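Local coordinates for protein Xcc_ctr_pt (Xanthomonas campestris pv. campestris, PDB 6NJW) that probably cleaves nucleic acid by two-metal catalysis, as a Class 2 OLD family nuclease represented here by its C-terminal, Toprim-containing region, at residues Gly15-Ser20 with Thr52-Gly57; Phe33-Phe38 with Ser212-Ile217; Gln148-Glu153 with Ala194-Pro199. All blocks are in the same frame, centred on the assembly; numbering follows the deposited sequence.

Contact 1 of 3, residues Gly15-Ser20 with Thr52-Gly57; sequences GEIFFS and TVCSVG
Ser20 and Thr52 meet hydroxyl to hydroxyl: Thr52 OG1 donates to Ser20 OG at 2.5 Å. Ser20 OG in turn gives its proton to Glu16 O, a carbonyl that can only accept. The two bonds thus run in series from Thr52 through Ser20 to Glu16 O, though both lengths are so short as to be doubtful. The same backbone oxygen also takes the N-H of Phe19, so Glu16 O holds two donors. In both hydroxyl residues the oxygen lies anti to the carbonyl carbon and beside its own backbone N (chi1 -51° in Ser20, -48° in Thr52), which brings the two oxygens together. The same rotation puts Thr52 CG2 anti to the backbone N, where it meets Glu16. That glutamate is extended beyond CG and crosses the threonine side chain at about a right angle, so that Glu16 OE1 comes to 3.4 Å from Thr52 CG2, a van der Waals touch of carboxylate on methyl. Two residues along the strand, Cys54 SG receives Ile17 CD1 at 4.1 Å, and this apolar pair completes a small contact near the surface. The strand to which Thr52 and Cys54 belong is the outermost of the four-stranded parallel sheet at this edge, bonded through its backbone to strand 22-26. Helix 62-68 packs nearby: Leu67 and Leu68 lie against Ile17, and Tyr64 against Cys54.

Contact 2 of 3, residues Phe33-Phe38 with Ser212-Ile217; sequences FIVPAF and SALEHI
Leu214 carries the whole of this contact for segment 212-217 of helix 208-226, touching Val35 and Phe38 of helix 29-41 with its two methyls. Along the second segment, Ser212 comes first; its O accepts from His216 N at 2.9 Å within the helix. Ala213 follows, packed on the sheet, where Leu80 and Phe128 receive it. Next is Leu214. Its CG stands anti to the carbonyl carbon (chi1 -70°), and from there the branches divide the neighbours: CD2 meets Val35 CG1 at 3.9 Å, whereas CD1 lies against the backbone of helix 29-41, 4.2 Å from both Val35 O and Phe38 C. Val35 answers with the branch anti to its own N (chi1 168°), and the valine and leucine side chains slide past each other in opposite directions. The ring of Phe38 leads away from Leu214, and its side chain packs on Val201, Cys206 and Pro207. Farther on, His216 and Ile217 return to the sheet and rest on Val78. The CA atoms of Val35 and Leu214 remain 8.4 Å apart, so the helices are bridged by slender aliphatic ends, all three touching residues being buried. Helix 29-41 is kinked at Pro36, whose ring nitrogen has no hydrogen to give to the preceding turn. The bound magnesium lies about 7 Å from the side chain of Val35. A parallel sheet flanked by helices is the Toprim fold, whose metal site is formed by the acids Glu27, Asp82 at the C-terminal end of the inner strand 77-82, and Asp84 just beyond it; of the three only Asp82, with Tyr209 from the helix of Leu214, binds magnesium in this model.

Contact 3 of 3, residues Gln148-Glu153 with Ala194-Pro199; sequences QEVIRE and AQALAP
Val150 sets its two methyls against the backbone and side chain of Ala196, and this is the tight part of the contact. Val150 CG1 meets Ala196 CB at 3.8 Å, methyl against methyl. Its other branch, CG2, rests on the peptide that follows, 3.9 Å from Ala196 O and 4.3 Å from Leu197 N. With CG1 anti to the backbone N (chi1 175°), the valine spreads its two methyls over Ala196, one on the side chain and one on the carbonyl. The small Ala196 side chain is consistent with the close approach of the chains, its CA being 6.6 Å from that of Val150. Leu197 takes part mainly through its backbone, since its side chain comes no nearer than 4.6 Å to 148-153 and packs instead on Leu138, Asp146 and Met147, earlier in the same long helix as Val150. The contact is van der Waals packing of methyls on a methyl and a peptide, without hydrogen bonds between the segments, and only 113 Å² is buried by the two together. The other side is loose. Glu149, Arg152 and Glu153 are exposed on the first segment, Gln195 and Pro199 on the second, and none of them touches the opposite segment. Near Ala198 the second segment passes into 3-10 geometry, and the backbone bonds that accompany the change are weak. Phe193 adds its ring to Val150 and Ile151. Helix 190-197 thus lies between two others: helix 134-154 on the Val150 side and helix 29-41 on the Ala194 side, while helix 160-171 packs on 134-154 through Leu166 and Val170.

The three contacts step across the chain from the sheet edge to the outer helices. Contact 1 and contact 2 have centres 14 Å apart and touch where Val53 CG2 meets Pro36 CG at 4.0 Å; their segments alternate in sequence, with helix 29-41 leading into strand 51-55. Contacts 2 and 3, 19 Å apart, join where helix 29-41 packs on 194-199, through Phe33 on Gln195, Ile34 on Ala194 and Ala37 on Ala198. Contact 3 falls within the span between the segments of contact 2. Contacts 1 and 3, centres 25 Å and nearest atoms about 11 Å apart, do not touch and come in series. Helix 29-41 therefore connects the Toprim sheet to the helices beyond it.

Contact 1 of 3, residues Gly15-Ser20 with Thr52-Gly57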
loop_
_atom_site.group_PDB
_atom_site.type_symbol
_atom_site.label_atom_id
_atom_site.label_comp_id
_atom_site.label_asym_id
_atom_site.label_seq_id
_atom_site.Cartn_x
_atom_site.Cartn_y
_atom_site.Cartn_z
ATOM N N GLY A 15 18.537 -2.576 7.415
ATOM C CA GLY A 15 19.130 -3.415 8.439
ATOM C C GLY A 15 18.277 -4.648 8.613
ATOM O O GLY A 15 18.767 -5.784 8.570
ATOM N N GLU A 16 16.978 -4.418 8.812
ATOM C CA GLU A 16 16.034 -5.526 8.800
ATOM C C GLU A 16 15.940 -6.152 7.416
ATOM O O GLU A 16 15.722 -7.363 7.299
ATOM C CB GLU A 16 14.657 -5.052 9.262
ATOM C CG GLU A 16 14.669 -4.290 10.582
ATOM C CD GLU A 16 13.320 -3.666 10.908
ATOM O OE1 GLU A 16 12.441 -3.635 10.016
ATOM O OE2 GLU A 16 13.139 -3.207 12.058
ATOM N N ILE A 17 16.090 -5.340 6.365
ATOM C CA ILE A 17 16.061 -5.861 5.001
ATOM C C ILE A 17 17.083 -6.980 4.843
ATOM O O ILE A 17 16.780 -8.059 4.316
ATOM C CB ILE A 17 16.296 -4.723 3.989
ATOM C CG1 ILE A 17 15.087 -3.778 3.972
ATOM C CG2 ILE A 17 16.542 -5.284 2.596
ATOM C CD1 ILE A 17 14.907 -3.017 2.655
ATOM N N PHE A 18 18.303 -6.757 5.336
ATOM C CA PHE A 18 19.330 -7.790 5.218
ATOM C C PHE A 18 19.003 -9.053 6.012
ATOM O O PHE A 18 19.631 -10.089 5.771
ATOM C CB PHE A 18 20.696 -7.237 5.650
ATOM C CG PHE A 18 21.433 -6.500 4.552
ATOM C CD1 PHE A 18 21.084 -5.196 4.215
ATOM C CD2 PHE A 18 22.471 -7.113 3.860
ATOM C CE1 PHE A 18 21.761 -4.508 3.201
ATOM C CE2 PHE A 18 23.155 -6.440 2.854
ATOM C CZ PHE A 18 22.798 -5.135 2.518
ATOM N N PHE A 19 18.038 -9.009 6.930
ATOM C CA PHE A 19 17.641 -10.187 7.697
ATOM C C PHE A 19 16.315 -10.790 7.235
ATOM O O PHE A 19 15.830 -11.736 7.863
ATOM C CB PHE A 19 17.545 -9.842 9.188
ATOM C CG PHE A 19 18.881 -9.698 9.879
ATOM C CD1 PHE A 19 20.051 -10.155 9.280
ATOM C CD2 PHE A 19 18.964 -9.101 11.132
ATOM C CE1 PHE A 19 21.280 -10.018 9.920
ATOM C CE2 PHE A 19 20.184 -8.964 11.776
ATOM C CZ PHE A 19 21.345 -9.425 11.169
ATOM N N SER A 20 15.726 -10.297 6.147
ATOM C CA SER A 20 14.357 -10.659 5.790
ATOM C C SER A 20 14.290 -11.753 4.730
ATOM O O SER A 20 15.200 -11.920 3.918
ATOM C CB SER A 20 13.602 -9.429 5.289
ATOM O OG SER A 20 13.744 -8.382 6.226
ATOM N N THR A 52 9.323 -8.084 5.789
ATOM C CA THR A 52 9.413 -6.728 6.315
ATOM C C THR A 52 8.686 -5.763 5.388
ATOM O O THR A 52 8.742 -5.912 4.164
ATOM C CB THR A 52 10.875 -6.280 6.449
ATOM O OG1 THR A 52 11.641 -7.296 7.096
ATOM C CG2 THR A 52 10.971 -5.014 7.278
ATOM N N VAL A 53 7.996 -4.780 5.973
ATOM C CA VAL A 53 7.347 -3.705 5.227
ATOM C C VAL A 53 8.266 -2.494 5.256
ATOM O O VAL A 53 8.672 -2.033 6.331
ATOM C CB VAL A 53 5.968 -3.363 5.814
ATOM C CG1 VAL A 53 5.282 -2.312 4.973
ATOM C CG2 VAL A 53 5.103 -4.618 5.858
ATOM N N CYS A 54 8.588 -1.970 4.084
ATOM C CA CYS A 54 9.570 -0.905 3.958
ATOM C C CYS A 54 8.948 0.246 3.176
ATOM O O CYS A 54 8.504 0.064 2.038
ATOM C CB CYS A 54 10.837 -1.433 3.283
ATOM S SG CYS A 54 11.958 -0.135 2.717
ATOM N N SER A 55 8.878 1.413 3.802
ATOM C CA SER A 55 8.410 2.616 3.132
ATOM C C SER A 55 9.569 3.259 2.384
ATOM O O SER A 55 10.617 3.520 2.974
ATOM C CB SER A 55 7.838 3.599 4.154
ATOM O OG SER A 55 7.691 4.879 3.578
ATOM N N VAL A 56 9.397 3.501 1.081
ATOM C CA VAL A 56 10.446 4.191 0.330
ATOM C C VAL A 56 10.350 5.705 0.467
ATOM O O VAL A 56 11.158 6.421 -0.129
ATOM C CB VAL A 56 10.433 3.767 -1.156
ATOM C CG1 VAL A 56 10.493 2.240 -1.277
ATOM C CG2 VAL A 56 9.221 4.295 -1.888
ATOM N N GLY A 57 9.391 6.211 1.231
ATOM C CA GLY A 57 9.258 7.635 1.494
ATOM C C GLY A 57 9.038 8.470 0.247
ATOM O O GLY A 57 9.690 9.497 0.055
#

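Contact 2 of 3, residues Phe33-Phe38 with Ser212-Ile217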
loop_
_atom_site.group_PDB
_atom_site.type_symbol
_atom_site.label_atom_id
_atom_site.label_comp_id
_atom_site.label_asym_id
_atom_site.label_seq_id
_atom_site.Cartn_x
_atom_site.Cartn_y
_atom_site.Cartn_z
ATOM N N PHE A 33 1.659 1.065 8.097
ATOM C CA PHE A 33 0.911 0.513 9.215
ATOM C C PHE A 33 -0.380 -0.169 8.805
ATOM O O PHE A 33 -0.802 -1.117 9.476
ATOM C CB PHE A 33 0.616 1.612 10.241
ATOM C CG PHE A 33 1.850 2.179 10.862
ATOM C CD1 PHE A 33 2.614 1.409 11.735
ATOM C CD2 PHE A 33 2.267 3.471 10.562
ATOM C CE1 PHE A 33 3.768 1.928 12.311
ATOM C CE2 PHE A 33 3.419 3.996 11.127
ATOM C CZ PHE A 33 4.175 3.224 12.005
ATOM N N ILE A 34 -1.001 0.248 7.704
ATOM C CA ILE A 34 -2.271 -0.354 7.304
ATOM C C ILE A 34 -2.054 -1.720 6.652
ATOM O O ILE A 34 -2.834 -2.652 6.864
ATOM C CB ILE A 34 -3.021 0.614 6.370
ATOM C CG1 ILE A 34 -3.700 1.721 7.183
ATOM C CG2 ILE A 34 -4.072 -0.098 5.568
ATOM C CD1 ILE A 34 -4.866 1.208 8.016
ATOM N N VAL A 35 -1.001 -1.869 5.849
ATOM C CA VAL A 35 -0.781 -3.135 5.148
ATOM C C VAL A 35 -0.569 -4.295 6.114
ATOM O O VAL A 35 -1.194 -5.355 5.916
ATOM C CB VAL A 35 0.349 -2.982 4.119
ATOM C CG1 VAL A 35 0.797 -4.339 3.579
ATOM C CG2 VAL A 35 -0.117 -2.098 2.964
ATOM N N PRO A 36 0.258 -4.188 7.164
ATOM C CA PRO A 36 0.353 -5.312 8.115
ATOM C C PRO A 36 -0.947 -5.603 8.847
ATOM O O PRO A 36 -1.206 -6.762 9.182
ATOM C CB PRO A 36 1.442 -4.877 9.107
ATOM C CG PRO A 36 2.152 -3.714 8.469
ATOM C CD PRO A 36 1.229 -3.114 7.469
ATOM N N ALA A 37 -1.747 -4.582 9.150
ATOM C CA ALA A 37 -3.049 -4.824 9.758
ATOM C C ALA A 37 -3.937 -5.639 8.830
ATOM O O ALA A 37 -4.624 -6.563 9.275
ATOM C CB ALA A 37 -3.713 -3.491 10.129
ATOM N N PHE A 38 -3.940 -5.327 7.532
ATOM C CA PHE A 38 -4.715 -6.159 6.616
ATOM C C PHE A 38 -4.128 -7.559 6.518
ATOM O O PHE A 38 -4.873 -8.536 6.377
ATOM C CB PHE A 38 -4.801 -5.530 5.228
ATOM C CG PHE A 38 -5.912 -4.501 5.098
ATOM C CD1 PHE A 38 -7.243 -4.870 5.293
ATOM C CD2 PHE A 38 -5.623 -3.180 4.780
ATOM C CE1 PHE A 38 -8.273 -3.934 5.184
ATOM C CE2 PHE A 38 -6.643 -2.235 4.672
ATOM C CZ PHE A 38 -7.966 -2.613 4.865
ATOM N N SER A 212 -3.673 -8.447 -3.367
ATOM C CA SER A 212 -2.841 -9.000 -4.427
ATOM C C SER A 212 -1.373 -9.021 -4.032
ATOM O O SER A 212 -0.681 -10.024 -4.248
ATOM C CB SER A 212 -3.026 -8.184 -5.707
ATOM O OG SER A 212 -4.255 -8.508 -6.340
ATOM N N ALA A 213 -0.880 -7.931 -3.445
ATOM C CA ALA A 213 0.530 -7.886 -3.094
ATOM C C ALA A 213 0.829 -8.831 -1.953
ATOM O O ALA A 213 1.867 -9.494 -1.953
ATOM C CB ALA A 213 0.953 -6.463 -2.716
ATOM N N LEU A 214 -0.052 -8.878 -0.951
ATOM C CA LEU A 214 0.168 -9.787 0.176
ATOM C C LEU A 214 0.198 -11.245 -0.278
ATOM O O LEU A 214 1.063 -12.017 0.153
ATOM C CB LEU A 214 -0.915 -9.575 1.232
ATOM C CG LEU A 214 -0.816 -8.254 1.983
ATOM C CD1 LEU A 214 -2.041 -8.095 2.912
ATOM C CD2 LEU A 214 0.490 -8.185 2.788
ATOM N N GLU A 215 -0.738 -11.638 -1.145
ATOM C CA GLU A 215 -0.778 -13.011 -1.647
ATOM C C GLU A 215 0.425 -13.312 -2.539
ATOM O O GLU A 215 0.962 -14.427 -2.517
ATOM C CB GLU A 215 -2.089 -13.236 -2.399
ATOM C CG GLU A 215 -3.334 -13.106 -1.488
ATOM C CD GLU A 215 -4.661 -13.361 -2.219
ATOM O OE1 GLU A 215 -4.728 -13.128 -3.440
ATOM O OE2 GLU A 215 -5.636 -13.769 -1.555
ATOM N N HIS A 216 0.882 -12.323 -3.310
ATOM C CA HIS A 216 2.044 -12.543 -4.165
ATOM C C HIS A 216 3.283 -12.851 -3.329
ATOM O O HIS A 216 3.997 -13.820 -3.605
ATOM C CB HIS A 216 2.296 -11.319 -5.052
ATOM C CG HIS A 216 3.376 -11.533 -6.070
ATOM N ND1 HIS A 216 3.109 -11.850 -7.385
ATOM C CD2 HIS A 216 4.728 -11.511 -5.959
ATOM C CE1 HIS A 216 4.244 -12.006 -8.042
ATOM N NE2 HIS A 216 5.243 -11.807 -7.200
ATOM N N ILE A 217 3.550 -12.043 -2.294
ATOM C CA ILE A 217 4.774 -12.244 -1.516
ATOM C C ILE A 217 4.654 -13.486 -0.643
ATOM O O ILE A 217 5.633 -14.219 -0.444
ATOM C CB ILE A 217 5.123 -10.990 -0.686
ATOM C CG1 ILE A 217 6.534 -11.107 -0.080
ATOM C CG2 ILE A 217 4.140 -10.722 0.428
ATOM C CD1 ILE A 217 7.622 -11.224 -1.143
#

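Contact 3 of 3, residues Gln148-Glu153 with Ala194-Pro199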
loop_
_atom_site.group_PDB
_atom_site.type_symbol
_atom_site.label_atom_id
_atom_site.label_comp_id
_atom_site.label_asym_id
_atom_site.label_seq_id
_atom_site.Cartn_x
_atom_site.Cartn_y
_atom_site.Cartn_z
ATOM N N GLN A 148 -14.206 8.487 10.862
ATOM C CA GLN A 148 -14.789 9.624 11.562
ATOM C C GLN A 148 -14.392 9.629 13.031
ATOM O O GLN A 148 -14.010 10.671 13.572
ATOM C CB GLN A 148 -16.309 9.613 11.421
ATOM C CG GLN A 148 -16.995 10.754 12.167
ATOM C CD GLN A 148 -18.499 10.738 11.984
ATOM O OE1 GLN A 148 -19.122 9.672 11.968
ATOM N NE2 GLN A 148 -19.091 11.919 11.828
ATOM N N GLU A 149 -14.457 8.474 13.695
ATOM C CA GLU A 149 -14.168 8.463 15.124
ATOM C C GLU A 149 -12.708 8.794 15.395
ATOM O O GLU A 149 -12.398 9.500 16.365
ATOM C CB GLU A 149 -14.543 7.116 15.744
ATOM C CG GLU A 149 -14.747 7.176 17.267
ATOM C CD GLU A 149 -15.602 8.369 17.721
ATOM O OE1 GLU A 149 -15.033 9.449 18.016
ATOM O OE2 GLU A 149 -16.847 8.219 17.787
ATOM N N VAL A 150 -11.794 8.307 14.546
ATOM C CA VAL A 150 -10.386 8.669 14.702
ATOM C C VAL A 150 -10.206 10.176 14.549
ATOM O O VAL A 150 -9.582 10.832 15.391
ATOM C CB VAL A 150 -9.505 7.898 13.702
ATOM C CG1 VAL A 150 -8.058 8.377 13.805
ATOM C CG2 VAL A 150 -9.589 6.387 13.966
ATOM N N ILE A 151 -10.753 10.744 13.475
ATOM C CA ILE A 151 -10.564 12.171 13.216
ATOM C C ILE A 151 -11.049 12.997 14.403
ATOM O O ILE A 151 -10.337 13.871 14.907
ATOM C CB ILE A 151 -11.275 12.574 11.913
ATOM C CG1 ILE A 151 -10.571 11.924 10.722
ATOM C CG2 ILE A 151 -11.311 14.110 11.760
ATOM C CD1 ILE A 151 -11.361 12.002 9.419
ATOM N N ARG A 152 -12.251 12.694 14.901
ATOM C CA ARG A 152 -12.817 13.465 16.003
ATOM C C ARG A 152 -12.051 13.251 17.301
ATOM O O ARG A 152 -11.984 14.163 18.136
ATOM C CB ARG A 152 -14.294 13.117 16.167
ATOM C CG ARG A 152 -15.147 13.772 15.098
ATOM C CD ARG A 152 -16.634 13.420 15.194
ATOM N NE ARG A 152 -17.087 13.153 16.559
ATOM C CZ ARG A 152 -17.145 14.051 17.543
ATOM N NH1 ARG A 152 -16.762 15.305 17.342
ATOM N NH2 ARG A 152 -17.577 13.687 18.746
ATOM N N GLU A 153 -11.439 12.080 17.485
ATOM C CA GLU A 153 -10.616 11.888 18.674
ATOM C C GLU A 153 -9.262 12.572 18.549
ATOM O O GLU A 153 -8.716 13.047 19.551
ATOM C CB GLU A 153 -10.409 10.398 18.963
ATOM C CG GLU A 153 -9.911 10.158 20.382
ATOM C CD GLU A 153 -9.569 8.713 20.669
ATOM O OE1 GLU A 153 -10.395 7.815 20.370
ATOM O OE2 GLU A 153 -8.464 8.479 21.207
ATOM N N ALA A 194 -3.052 6.177 10.516
ATOM C CA ALA A 194 -3.168 4.782 10.085
ATOM C C ALA A 194 -3.067 3.822 11.268
ATOM O O ALA A 194 -3.780 2.812 11.318
ATOM C CB ALA A 194 -2.093 4.460 9.045
ATOM N N GLN A 195 -2.199 4.128 12.234
ATOM C CA GLN A 195 -2.077 3.277 13.414
ATOM C C GLN A 195 -3.368 3.254 14.227
ATOM O O GLN A 195 -3.783 2.202 14.729
ATOM C CB GLN A 195 -0.918 3.758 14.278
ATOM C CG GLN A 195 0.452 3.484 13.698
ATOM C CD GLN A 195 1.551 4.025 14.594
ATOM O OE1 GLN A 195 1.806 5.227 14.617
ATOM N NE2 GLN A 195 2.184 3.144 15.360
ATOM N N ALA A 196 -4.013 4.414 14.376
ATOM C CA ALA A 196 -5.288 4.483 15.081
ATOM C C ALA A 196 -6.401 3.808 14.299
ATOM O O ALA A 196 -7.367 3.322 14.893
ATOM C CB ALA A 196 -5.648 5.948 15.361
ATOM N N LEU A 197 -6.291 3.759 12.970
ATOM C CA LEU A 197 -7.319 3.092 12.180
ATOM C C LEU A 197 -7.100 1.583 12.108
ATOM O O LEU A 197 -8.067 0.834 11.929
ATOM C CB LEU A 197 -7.356 3.677 10.766
ATOM C CG LEU A 197 -8.475 3.201 9.831
ATOM C CD1 LEU A 197 -9.845 3.560 10.391
ATOM C CD2 LEU A 197 -8.298 3.773 8.438
ATOM N N ALA A 198 -5.850 1.132 12.238
ATOM C CA ALA A 198 -5.511 -0.272 11.993
ATOM C C ALA A 198 -6.368 -1.268 12.768
ATOM O O ALA A 198 -6.803 -2.260 12.156
ATOM C CB ALA A 198 -4.018 -0.495 12.286
ATOM N N PRO A 199 -6.669 -1.076 14.060
ATOM C CA PRO A 199 -7.547 -2.043 14.762
ATOM C C PRO A 199 -8.929 -2.217 14.149
ATOM O O PRO A 199 -9.605 -3.195 14.479
ATOM C CB PRO A 199 -7.649 -1.456 16.178
ATOM C CG PRO A 199 -6.394 -0.695 16.357
ATOM C CD PRO A 199 -6.052 -0.129 15.003
#